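Local coordinates for F5/8 type C domain protein (Clostridium perfringens, PDB 7JRM) that probably helps an O-glycopeptidase recognise mucin glycans, through a family 51 carbohydrate-binding module joined to Ig-like and further C-terminal domains, at residues A[59-64]-A[73-78]; A[79-84]-A[225-230]; A[301-306]-A[334-339]; A[351-356]-A[376-381]. All coordinates share one frame; numbering follows the deposited sequence.

From the N terminus, contact 1 closes the short hairpin of strands 55-64 and 70-79 in the Ig-like domain. Contact 2 opens on the next residue and closes a far longer loop of 140 residues, bringing the entry and exit of the carbohydrate-binding module together just before the helical bundle. Contacts 3 and 4 lie far off, about 64 and 66 Å from contact 2 between centres, in the C-terminal region, and close loops of 27 and 19 residues. All four follow in series; none nests or crosses. Contacts 3 and 4, with centres 12 Å apart, touch through Val336 N and Asn356 OD1, a probable hydrogen bond between the loop 334-339 and the turn at 353-356.

Contact 1 (A[59-64]-A[73-78]); sequences VVYSVT and CSRTIA
Tyr61 and Arg75 meet on one face of an antiparallel beta hairpin, strands 55-64 and 70-79 of the Ig-like domain, and show how a hairpin can be locked by its side chains as well as its backbone. Val59-Arg75 and Tyr61-Cys73 are hydrogen-bonded pairs on either side of the non-hydrogen-bonded pair Val60-Ser74; the bond from Tyr61 N to Cys73 O measures 2.8 Å. Tyr61 CB rests 4.1 Å from Cys73 SG, and the same sulfur lies oblique to the ring, 5.3 Å from the centroid of the Tyr61 ring. With CG beside the backbone N (chi1 -55°), the ring leans over the partner strand instead of standing up from the sheet. CD1 passes near Cys73 O, which sits at the ring edge. Further out, CE1 comes within 3.5 Å of Arg75 CG, and CZ approaches Arg75 NE. The ring and guanidinium planes are nearly perpendicular, 83° apart. At the tip, Tyr61 OH accepts from Arg75 NE and also bonds Leu24 O of a neighbouring loop. The same loop takes Arg75 NH2 through Leu24 O and Lys26 O, and Glu12 O, from another part of the chain, takes NH1, so carbonyl oxygens largely satisfy the buried cation. The Arg75 NE to Tyr61 OH bond is short, 2.7 Å, and its N-H...O angle is 146°, the hydroxyl lying slightly out of the guanidinium plane.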
# COMPACT_ATOMS: atom_id res chain seq x y z
N VAL A 59 4.80 22.16 -22.04
CA VAL A 59 5.97 21.50 -22.61
C VAL A 59 6.21 22.06 -24.00
O VAL A 59 5.27 22.19 -24.80
CB VAL A 59 5.81 19.97 -22.66
CG1 VAL A 59 7.13 19.32 -23.06
CG2 VAL A 59 5.33 19.43 -21.33
N VAL A 60 7.46 22.40 -24.31
CA VAL A 60 7.86 22.90 -25.62
C VAL A 60 8.72 21.84 -26.29
O VAL A 60 9.59 21.22 -25.66
CB VAL A 60 8.62 24.23 -25.50
CG1 VAL A 60 8.86 24.83 -26.88
CG2 VAL A 60 7.86 25.21 -24.62
N TYR A 61 8.49 21.63 -27.59
CA TYR A 61 9.16 20.59 -28.35
C TYR A 61 9.90 21.21 -29.53
O TYR A 61 9.38 22.11 -30.19
CB TYR A 61 8.16 19.54 -28.86
CG TYR A 61 7.32 18.91 -27.77
CD1 TYR A 61 6.19 19.56 -27.27
CD2 TYR A 61 7.65 17.67 -27.24
CE1 TYR A 61 5.43 18.98 -26.27
CE2 TYR A 61 6.89 17.09 -26.25
CZ TYR A 61 5.78 17.75 -25.77
OH TYR A 61 5.02 17.18 -24.77
N SER A 62 11.12 20.72 -29.77
CA SER A 62 11.95 21.22 -30.86
C SER A 62 12.65 20.04 -31.53
O SER A 62 12.99 19.05 -30.88
CB SER A 62 12.98 22.24 -30.37
OG SER A 62 13.50 23.00 -31.45
N VAL A 63 12.86 20.16 -32.84
CA VAL A 63 13.50 19.12 -33.64
C VAL A 63 14.41 19.78 -34.66
O VAL A 63 14.18 20.91 -35.10
CB VAL A 63 12.45 18.20 -34.32
CG1 VAL A 63 11.82 18.90 -35.52
CG2 VAL A 63 13.09 16.88 -34.73
N THR A 64 15.47 19.06 -35.03
CA THR A 64 16.42 19.51 -36.04
C THR A 64 16.53 18.47 -37.14
O THR A 64 16.60 17.26 -36.86
CB THR A 64 17.80 19.76 -35.42
N CYS A 73 7.15 23.88 -31.24
CA CYS A 73 5.73 23.86 -30.95
C CYS A 73 5.54 23.67 -29.45
O CYS A 73 6.44 23.19 -28.75
CB CYS A 73 5.00 22.77 -31.73
SG CYS A 73 5.02 21.14 -30.94
N SER A 74 4.37 24.06 -28.96
CA SER A 74 4.08 24.01 -27.53
C SER A 74 2.69 23.44 -27.31
O SER A 74 1.77 23.66 -28.11
CB SER A 74 4.20 25.39 -26.88
OG SER A 74 3.60 25.41 -25.60
N ARG A 75 2.54 22.71 -26.20
CA ARG A 75 1.25 22.15 -25.82
C ARG A 75 1.24 21.95 -24.31
O ARG A 75 2.29 21.84 -23.67
CB ARG A 75 0.96 20.83 -26.55
CG ARG A 75 2.00 19.74 -26.32
CD ARG A 75 1.56 18.76 -25.24
NE ARG A 75 2.34 17.53 -25.25
CZ ARG A 75 1.99 16.43 -25.92
NH1 ARG A 75 0.88 16.42 -26.64
NH2 ARG A 75 2.77 15.36 -25.88
N THR A 76 0.03 21.91 -23.75
CA THR A 76 -0.15 21.74 -22.32
C THR A 76 -0.61 20.32 -22.00
O THR A 76 -1.31 19.69 -22.79
CB THR A 76 -1.17 22.75 -21.77
OG1 THR A 76 -2.44 22.54 -22.40
CG2 THR A 76 -0.70 24.17 -22.03
N ILE A 77 -0.21 19.83 -20.83
CA ILE A 77 -0.58 18.50 -20.36
C ILE A 77 -1.16 18.65 -18.96
O ILE A 77 -0.45 19.06 -18.03
CB ILE A 77 0.61 17.53 -20.35
CG1 ILE A 77 1.14 17.32 -21.78
CG2 ILE A 77 0.22 16.20 -19.72
CD1 ILE A 77 2.23 16.28 -21.88
N ALA A 78 -2.43 18.31 -18.80
CA ALA A 78 -3.13 18.44 -17.53
C ALA A 78 -3.25 17.08 -16.85
O ALA A 78 -3.55 16.08 -17.49
CB ALA A 78 -4.52 19.05 -17.74

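Contact 2 (A[79-84]-A[225-230]); sequences VTDKET and NLAEYD
Asp81 stands against Ala227 and Tyr229 where two runs of chain, heading at about a right angle to each other, pass at a domain junction. The carboxylate and the phenol are set nearly perpendicular, their planes 82° apart, and Asp81 OD2 lies in the plane of the Tyr229 ring at its edge, 3.6 Å from CE1. Holding CG opposite the backbone N (chi1 -173°) brings OD2 to that ring edge and to a water that joins Asp81 OD2 to Glu228 N, donating to the first and accepting from the second at 2.7 Å each. Nearer the backbone, Asp81 CB packs on the methyl of Ala227, 3.8 Å from CB to CB. A second water links Lys82 N to Leu226 O. Thr80 CB comes to 3.3 Å from Asn225 O, and Leu226 turns CD2 back to Val79 O. The polar end of Thr80 is held by Arg224, while Ser54 of the Ig-like domain bonds both Val79 O and Ala227 N. Two nearly straight backbone bonds complete the contact: Asp81 N gives to Asn225 O at 2.8 Å, and Asn225 N gives to Lys82 O at 3.0 Å. They carry on the antiparallel pairing of strands 83-85 and 215-224, consistent with the beta-sandwich fold of NPCBM modules, whose terminal strands lie side by side here.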
# COMPACT_ATOMS: atom_id res chain seq x y z
N VAL A 79 -3.01 17.07 -15.54
CA VAL A 79 -3.16 15.88 -14.71
C VAL A 79 -4.29 16.15 -13.73
O VAL A 79 -4.12 16.93 -12.79
CB VAL A 79 -1.86 15.52 -13.98
CG1 VAL A 79 -2.06 14.30 -13.10
CG2 VAL A 79 -0.73 15.29 -14.98
N THR A 80 -5.43 15.52 -13.95
CA THR A 80 -6.66 15.83 -13.23
C THR A 80 -7.12 14.62 -12.42
O THR A 80 -6.57 13.52 -12.51
CB THR A 80 -7.76 16.27 -14.20
OG1 THR A 80 -8.10 15.18 -15.07
CG2 THR A 80 -7.29 17.45 -15.03
N ASP A 81 -8.17 14.84 -11.62
CA ASP A 81 -8.72 13.80 -10.77
C ASP A 81 -10.22 13.62 -11.00
O ASP A 81 -10.63 12.81 -11.83
CB ASP A 81 -8.45 14.11 -9.29
CG ASP A 81 -8.84 12.97 -8.37
OD1 ASP A 81 -8.92 11.82 -8.85
OD2 ASP A 81 -9.08 13.23 -7.17
N LYS A 82 -11.03 14.37 -10.26
CA LYS A 82 -12.48 14.23 -10.36
C LYS A 82 -12.98 14.72 -11.72
O LYS A 82 -12.52 15.74 -12.24
CB LYS A 82 -13.17 15.01 -9.24
CG LYS A 82 -12.85 14.51 -7.84
CD LYS A 82 -12.94 12.99 -7.76
CE LYS A 82 -12.90 12.52 -6.31
NZ LYS A 82 -12.42 11.12 -6.20
N GLU A 83 -13.94 13.99 -12.28
CA GLU A 83 -14.52 14.33 -13.57
C GLU A 83 -16.04 14.42 -13.44
O GLU A 83 -16.65 13.72 -12.63
CB GLU A 83 -14.15 13.30 -14.65
CG GLU A 83 -12.66 13.21 -14.92
CD GLU A 83 -12.29 12.03 -15.80
OE1 GLU A 83 -13.20 11.27 -16.19
OE2 GLU A 83 -11.09 11.86 -16.10
N THR A 84 -16.63 15.29 -14.25
CA THR A 84 -18.07 15.49 -14.27
C THR A 84 -18.54 15.51 -15.72
O THR A 84 -18.14 16.40 -16.49
CB THR A 84 -18.47 16.79 -13.57
OG1 THR A 84 -17.93 16.81 -12.24
CG2 THR A 84 -19.98 16.92 -13.51
N ASN A 225 -11.12 18.28 -13.01
CA ASN A 225 -10.60 19.17 -11.99
C ASN A 225 -9.27 18.65 -11.45
O ASN A 225 -9.04 17.44 -11.38
CB ASN A 225 -11.59 19.33 -10.83
CG ASN A 225 -12.64 20.38 -11.11
OD1 ASN A 225 -12.77 20.86 -12.24
ND2 ASN A 225 -13.39 20.76 -10.09
N LEU A 226 -8.40 19.58 -11.07
CA LEU A 226 -7.16 19.22 -10.41
C LEU A 226 -7.45 18.54 -9.08
O LEU A 226 -8.47 18.82 -8.43
CB LEU A 226 -6.28 20.45 -10.20
CG LEU A 226 -5.98 21.29 -11.44
CD1 LEU A 226 -5.05 22.45 -11.10
CD2 LEU A 226 -5.38 20.43 -12.54
N ALA A 227 -6.55 17.65 -8.67
CA ALA A 227 -6.77 16.88 -7.45
C ALA A 227 -6.82 17.79 -6.24
O ALA A 227 -6.09 18.79 -6.15
CB ALA A 227 -5.67 15.84 -7.29
N GLU A 228 -7.69 17.45 -5.29
CA GLU A 228 -7.80 18.15 -4.02
C GLU A 228 -6.82 17.62 -2.98
O GLU A 228 -6.95 17.95 -1.80
CB GLU A 228 -9.23 18.07 -3.49
CG GLU A 228 -10.20 18.99 -4.21
CD GLU A 228 -11.61 18.91 -3.65
OE1 GLU A 228 -12.20 17.81 -3.68
OE2 GLU A 228 -12.13 19.95 -3.19
N TYR A 229 -5.86 16.80 -3.40
CA TYR A 229 -4.85 16.24 -2.52
C TYR A 229 -3.51 16.28 -3.22
O TYR A 229 -3.42 16.49 -4.43
CB TYR A 229 -5.20 14.80 -2.11
CG TYR A 229 -5.10 13.82 -3.26
CD1 TYR A 229 -6.15 13.67 -4.16
CD2 TYR A 229 -3.97 13.04 -3.44
CE1 TYR A 229 -6.07 12.78 -5.21
CE2 TYR A 229 -3.87 12.15 -4.49
CZ TYR A 229 -4.93 12.02 -5.37
OH TYR A 229 -4.84 11.13 -6.42
N ASP A 230 -2.44 16.08 -2.45
CA ASP A 230 -1.09 15.97 -2.99
C ASP A 230 -0.36 14.90 -2.21
O ASP A 230 -0.24 14.99 -0.98
CB ASP A 230 -0.34 17.30 -2.92
CG ASP A 230 0.78 17.39 -3.94
OD1 ASP A 230 1.32 16.33 -4.33
OD2 ASP A 230 1.12 18.52 -4.35
O HOH W 1 -9.54 15.56 -5.94
O HOH W 2 -10.48 16.82 -8.30

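Contact 3 (A[301-306]-A[334-339]); sequences IPDKYL and SGVEDL
The N-cap of helix 304-314, Asp303, receives the backbone amides of Glu337 and Asp338, which lie on the loop after strand 330-332 in what the sequence suggests is a leucine-rich repeat region. One residue thus serves two tasks, capping a helix and pinning a loop. Asp303 CG lies opposite the backbone N (chi1 -163°), which projects the carboxylate to the loop. OD1 takes both loop amides: Asp338 N at 2.7 Å on the anti lone pair and Glu337 N on the syn, the latter at a doubtfully short modelled length. OD2 faces the helix and accepts from Tyr305 N at 2.9 Å, the donor 23° out of the carboxylate plane. This same oxygen holds a water that also donates to Gly335 O. Three amides gathered round one carboxylate would be expected to favour its charged form, although the nearby acidic groups of Glu337 and Asp338 would work the other way. Beside the cap, Tyr305 lies against the bare backbone of Gly335, whose carbonyl oxygen is 3.2 Å from Tyr305 CG. A buried apolar side forms beneath, where Leu306 CB packs on Val336 CG1 at 3.8 Å and Leu306 CD2 touches Asp338 O. Pro302 CG sits 3.6 Å from Asp338 OD2, while Asp338 OD1 is hydrogen-bonded to Thr340 OG1. A water accepts from Asp303 N and donates to Asp338 O, its oxygen 2.9 Å from that carbonyl oxygen.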
# COMPACT_ATOMS: atom_id res chain seq x y z
N ILE A 301 22.51 -12.15 32.20
CA ILE A 301 22.19 -13.57 32.20
C ILE A 301 22.40 -14.11 33.61
O ILE A 301 23.53 -14.48 33.97
CB ILE A 301 23.04 -14.34 31.17
CG1 ILE A 301 22.96 -13.67 29.80
CG2 ILE A 301 22.60 -15.79 31.09
CD1 ILE A 301 23.84 -14.31 28.75
N PRO A 302 21.35 -14.18 34.44
CA PRO A 302 21.55 -14.63 35.82
C PRO A 302 21.96 -16.09 35.94
O PRO A 302 22.72 -16.43 36.86
CB PRO A 302 20.19 -14.36 36.48
CG PRO A 302 19.21 -14.32 35.35
CD PRO A 302 19.96 -13.79 34.16
N ASP A 303 21.48 -16.96 35.06
CA ASP A 303 21.84 -18.37 35.10
C ASP A 303 23.26 -18.52 34.56
O ASP A 303 23.51 -18.26 33.37
CB ASP A 303 20.85 -19.20 34.29
CG ASP A 303 20.93 -20.69 34.61
OD1 ASP A 303 19.87 -21.35 34.62
OD2 ASP A 303 22.05 -21.19 34.85
N LYS A 304 24.18 -18.95 35.42
CA LYS A 304 25.57 -19.11 35.00
C LYS A 304 25.73 -20.25 33.99
O LYS A 304 26.65 -20.22 33.18
CB LYS A 304 26.46 -19.36 36.21
N TYR A 305 24.83 -21.24 34.03
CA TYR A 305 24.91 -22.33 33.07
C TYR A 305 24.45 -21.90 31.69
O TYR A 305 24.97 -22.38 30.68
CB TYR A 305 24.09 -23.52 33.56
CG TYR A 305 24.73 -24.29 34.69
CD1 TYR A 305 24.76 -23.77 35.98
CD2 TYR A 305 25.32 -25.53 34.47
CE1 TYR A 305 25.36 -24.46 37.02
CE2 TYR A 305 25.92 -26.23 35.50
CZ TYR A 305 25.93 -25.69 36.77
OH TYR A 305 26.52 -26.39 37.80
N LEU A 306 23.47 -20.99 31.62
CA LEU A 306 23.09 -20.42 30.33
C LEU A 306 24.21 -19.56 29.76
O LEU A 306 24.46 -19.57 28.55
CB LEU A 306 21.80 -19.61 30.48
CG LEU A 306 21.30 -18.87 29.23
CD1 LEU A 306 21.05 -19.85 28.10
CD2 LEU A 306 20.04 -18.08 29.55
N SER A 334 22.74 -26.87 28.57
CA SER A 334 23.08 -27.96 29.49
C SER A 334 23.07 -27.42 30.91
O SER A 334 23.80 -26.47 31.21
CB SER A 334 24.44 -28.56 29.15
OG SER A 334 24.93 -29.36 30.21
N GLY A 335 22.25 -28.01 31.77
CA GLY A 335 22.19 -27.61 33.16
C GLY A 335 21.58 -26.25 33.41
O GLY A 335 21.86 -25.64 34.45
N VAL A 336 20.74 -25.76 32.50
CA VAL A 336 20.15 -24.43 32.62
C VAL A 336 18.85 -24.52 33.41
O VAL A 336 18.05 -25.44 33.23
CB VAL A 336 19.91 -23.83 31.22
CG1 VAL A 336 19.34 -22.42 31.35
CG2 VAL A 336 21.20 -23.82 30.42
N GLU A 337 18.66 -23.56 34.31
CA GLU A 337 17.43 -23.45 35.10
C GLU A 337 16.61 -22.22 34.75
O GLU A 337 15.39 -22.24 34.93
CB GLU A 337 17.76 -23.41 36.60
CG GLU A 337 18.08 -24.76 37.21
CD GLU A 337 18.62 -24.64 38.62
OE1 GLU A 337 18.28 -23.66 39.31
OE2 GLU A 337 19.40 -25.53 39.03
N ASP A 338 17.24 -21.16 34.26
CA ASP A 338 16.57 -19.89 33.97
C ASP A 338 16.96 -19.44 32.57
O ASP A 338 18.15 -19.26 32.29
CB ASP A 338 16.95 -18.83 35.01
CG ASP A 338 16.15 -17.54 34.85
OD1 ASP A 338 15.25 -17.49 34.00
OD2 ASP A 338 16.44 -16.58 35.59
N LEU A 339 15.97 -19.27 31.70
CA LEU A 339 16.19 -18.85 30.33
C LEU A 339 16.29 -17.34 30.18
O LEU A 339 16.32 -16.84 29.05
CB LEU A 339 15.07 -19.38 29.43
CG LEU A 339 15.02 -20.90 29.22
CD1 LEU A 339 13.83 -21.27 28.34
CD2 LEU A 339 16.32 -21.40 28.62
O HOH W 3 19.45 -16.70 32.84
O HOH W 4 21.28 -23.57 36.36
O HOH W 5 26.38 -25.14 30.61

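Contact 4 (A[351-356]-A[376-381]); sequences LNMDYN and QEQFIA
Gln378 folds back onto the type II turn Met353-Asn356, and its conformation shapes the centre of this contact. After CG leaves beside the backbone N, a second bend at chi2 (-75°) swings the amide over the turn. NE2 then donates to Met353 O at 2.7 Å with the acceptor in the amide plane, while OE1 rests 3.2 Å from Asn356 CB and accepts from Val358 N beyond the turn. Both ends of the buried amide are therefore used, and its flip state is fixed. The third turn residue, Tyr355, has positive phi (59°); its ring runs alongside Glu377, both side chains heading in one direction. Glu377 OE1 lies in the ring plane at its edge, 3.2 Å from Tyr355 CE2, with the carboxylate turned 77° from the ring. Asp354 places OD1 on Gln376 N, a bond modelled so short that its length is doubtful. Backbone bonds frame the side chains: Tyr355 N gives to Gln376 O at 3.1 Å, and Phe379 N gives to Asn356 O at 3.0 Å. Asn356 turns its amide back over its own turn, ND2 donating to Asp354 O at 2.9 Å from above the carbonyl plane and also serving Leu333 O, while OD1 accepts from Val336 N. A buried asparagine bonding to backbone groups of its own turn and of the preceding loop, just after a short parallel strand, is consistent with the asparagine position of a leucine-rich repeat.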
# COMPACT_ATOMS: atom_id res chain seq x y z
N LEU A 351 16.67 -24.56 19.39
CA LEU A 351 17.10 -24.59 20.79
C LEU A 351 17.07 -26.04 21.26
O LEU A 351 15.99 -26.63 21.39
CB LEU A 351 16.20 -23.71 21.67
CG LEU A 351 16.66 -23.50 23.11
CD1 LEU A 351 18.15 -23.24 23.18
CD2 LEU A 351 15.88 -22.37 23.76
N ASN A 352 18.25 -26.60 21.51
CA ASN A 352 18.38 -27.98 21.99
C ASN A 352 18.66 -27.93 23.48
O ASN A 352 19.80 -27.74 23.91
CB ASN A 352 19.50 -28.70 21.24
CG ASN A 352 19.21 -28.83 19.75
OD1 ASN A 352 18.09 -29.13 19.35
ND2 ASN A 352 20.23 -28.61 18.93
N MET A 353 17.61 -28.11 24.28
CA MET A 353 17.70 -28.02 25.74
C MET A 353 17.07 -29.24 26.40
O MET A 353 16.47 -29.14 27.47
CB MET A 353 17.06 -26.74 26.25
CG MET A 353 15.60 -26.55 25.84
SD MET A 353 14.96 -24.93 26.27
CE MET A 353 14.16 -25.29 27.83
N ASP A 354 17.20 -30.40 25.77
CA ASP A 354 16.72 -31.63 26.38
C ASP A 354 17.54 -31.96 27.63
O ASP A 354 18.73 -31.63 27.72
CB ASP A 354 16.79 -32.80 25.39
CG ASP A 354 15.63 -32.80 24.42
OD1 ASP A 354 14.60 -32.16 24.70
OD2 ASP A 354 15.75 -33.46 23.36
N TYR A 355 16.88 -32.59 28.60
CA TYR A 355 17.51 -33.02 29.85
C TYR A 355 18.10 -31.84 30.62
O TYR A 355 19.15 -31.94 31.25
CB TYR A 355 18.58 -34.08 29.60
CG TYR A 355 18.21 -35.09 28.53
CD1 TYR A 355 18.84 -35.09 27.30
CD2 TYR A 355 17.24 -36.05 28.77
CE1 TYR A 355 18.51 -36.01 26.32
CE2 TYR A 355 16.89 -36.97 27.80
CZ TYR A 355 17.53 -36.95 26.58
OH TYR A 355 17.20 -37.87 25.62
N ASN A 356 17.41 -30.70 30.57
CA ASN A 356 17.81 -29.52 31.32
C ASN A 356 16.91 -29.39 32.56
O ASN A 356 16.23 -30.34 32.95
CB ASN A 356 17.76 -28.29 30.41
CG ASN A 356 19.06 -28.07 29.66
OD1 ASN A 356 19.81 -27.14 29.96
ND2 ASN A 356 19.33 -28.92 28.68
N GLN A 376 12.62 -31.66 26.02
CA GLN A 376 11.97 -32.84 26.57
C GLN A 376 12.74 -33.38 27.77
O GLN A 376 13.97 -33.26 27.85
CB GLN A 376 11.84 -33.93 25.51
CG GLN A 376 10.87 -33.60 24.39
CD GLN A 376 10.22 -34.83 23.80
OE1 GLN A 376 10.89 -35.82 23.52
NE2 GLN A 376 8.91 -34.77 23.60
N GLU A 377 12.00 -33.97 28.71
CA GLU A 377 12.56 -34.67 29.87
C GLU A 377 13.41 -33.73 30.73
O GLU A 377 14.59 -33.97 30.99
CB GLU A 377 13.36 -35.90 29.43
CG GLU A 377 12.50 -37.03 28.91
CD GLU A 377 13.31 -38.24 28.49
OE1 GLU A 377 14.36 -38.50 29.12
OE2 GLU A 377 12.89 -38.94 27.54
N GLN A 378 12.77 -32.65 31.18
CA GLN A 378 13.40 -31.75 32.13
C GLN A 378 13.30 -32.32 33.54
O GLN A 378 12.50 -33.23 33.82
CB GLN A 378 12.75 -30.37 32.08
CG GLN A 378 12.61 -29.79 30.68
CD GLN A 378 13.93 -29.30 30.13
OE1 GLN A 378 14.58 -28.43 30.71
NE2 GLN A 378 14.34 -29.85 28.99
N PHE A 379 14.12 -31.79 34.44
CA PHE A 379 14.03 -32.12 35.86
C PHE A 379 14.35 -30.86 36.65
O PHE A 379 15.48 -30.37 36.63
CB PHE A 379 14.99 -33.25 36.24
CG PHE A 379 15.03 -33.51 37.72
CD1 PHE A 379 13.95 -34.10 38.36
CD2 PHE A 379 16.13 -33.15 38.47
CE1 PHE A 379 13.98 -34.33 39.72
CE2 PHE A 379 16.17 -33.38 39.83
CZ PHE A 379 15.09 -33.97 40.46
N ILE A 380 13.35 -30.34 37.37
CA ILE A 380 13.48 -29.11 38.13
C ILE A 380 13.36 -29.48 39.60
O ILE A 380 12.26 -29.73 40.11
CB ILE A 380 12.43 -28.07 37.72
CG1 ILE A 380 12.39 -27.93 36.20
CG2 ILE A 380 12.73 -26.73 38.38
CD1 ILE A 380 11.16 -28.55 35.56
N ALA A 381 14.49 -29.53 40.30
CA ALA A 381 14.51 -29.76 41.74
C ALA A 381 14.04 -28.49 42.43
O ALA A 381 14.81 -27.54 42.62
CB ALA A 381 15.91 -30.16 42.20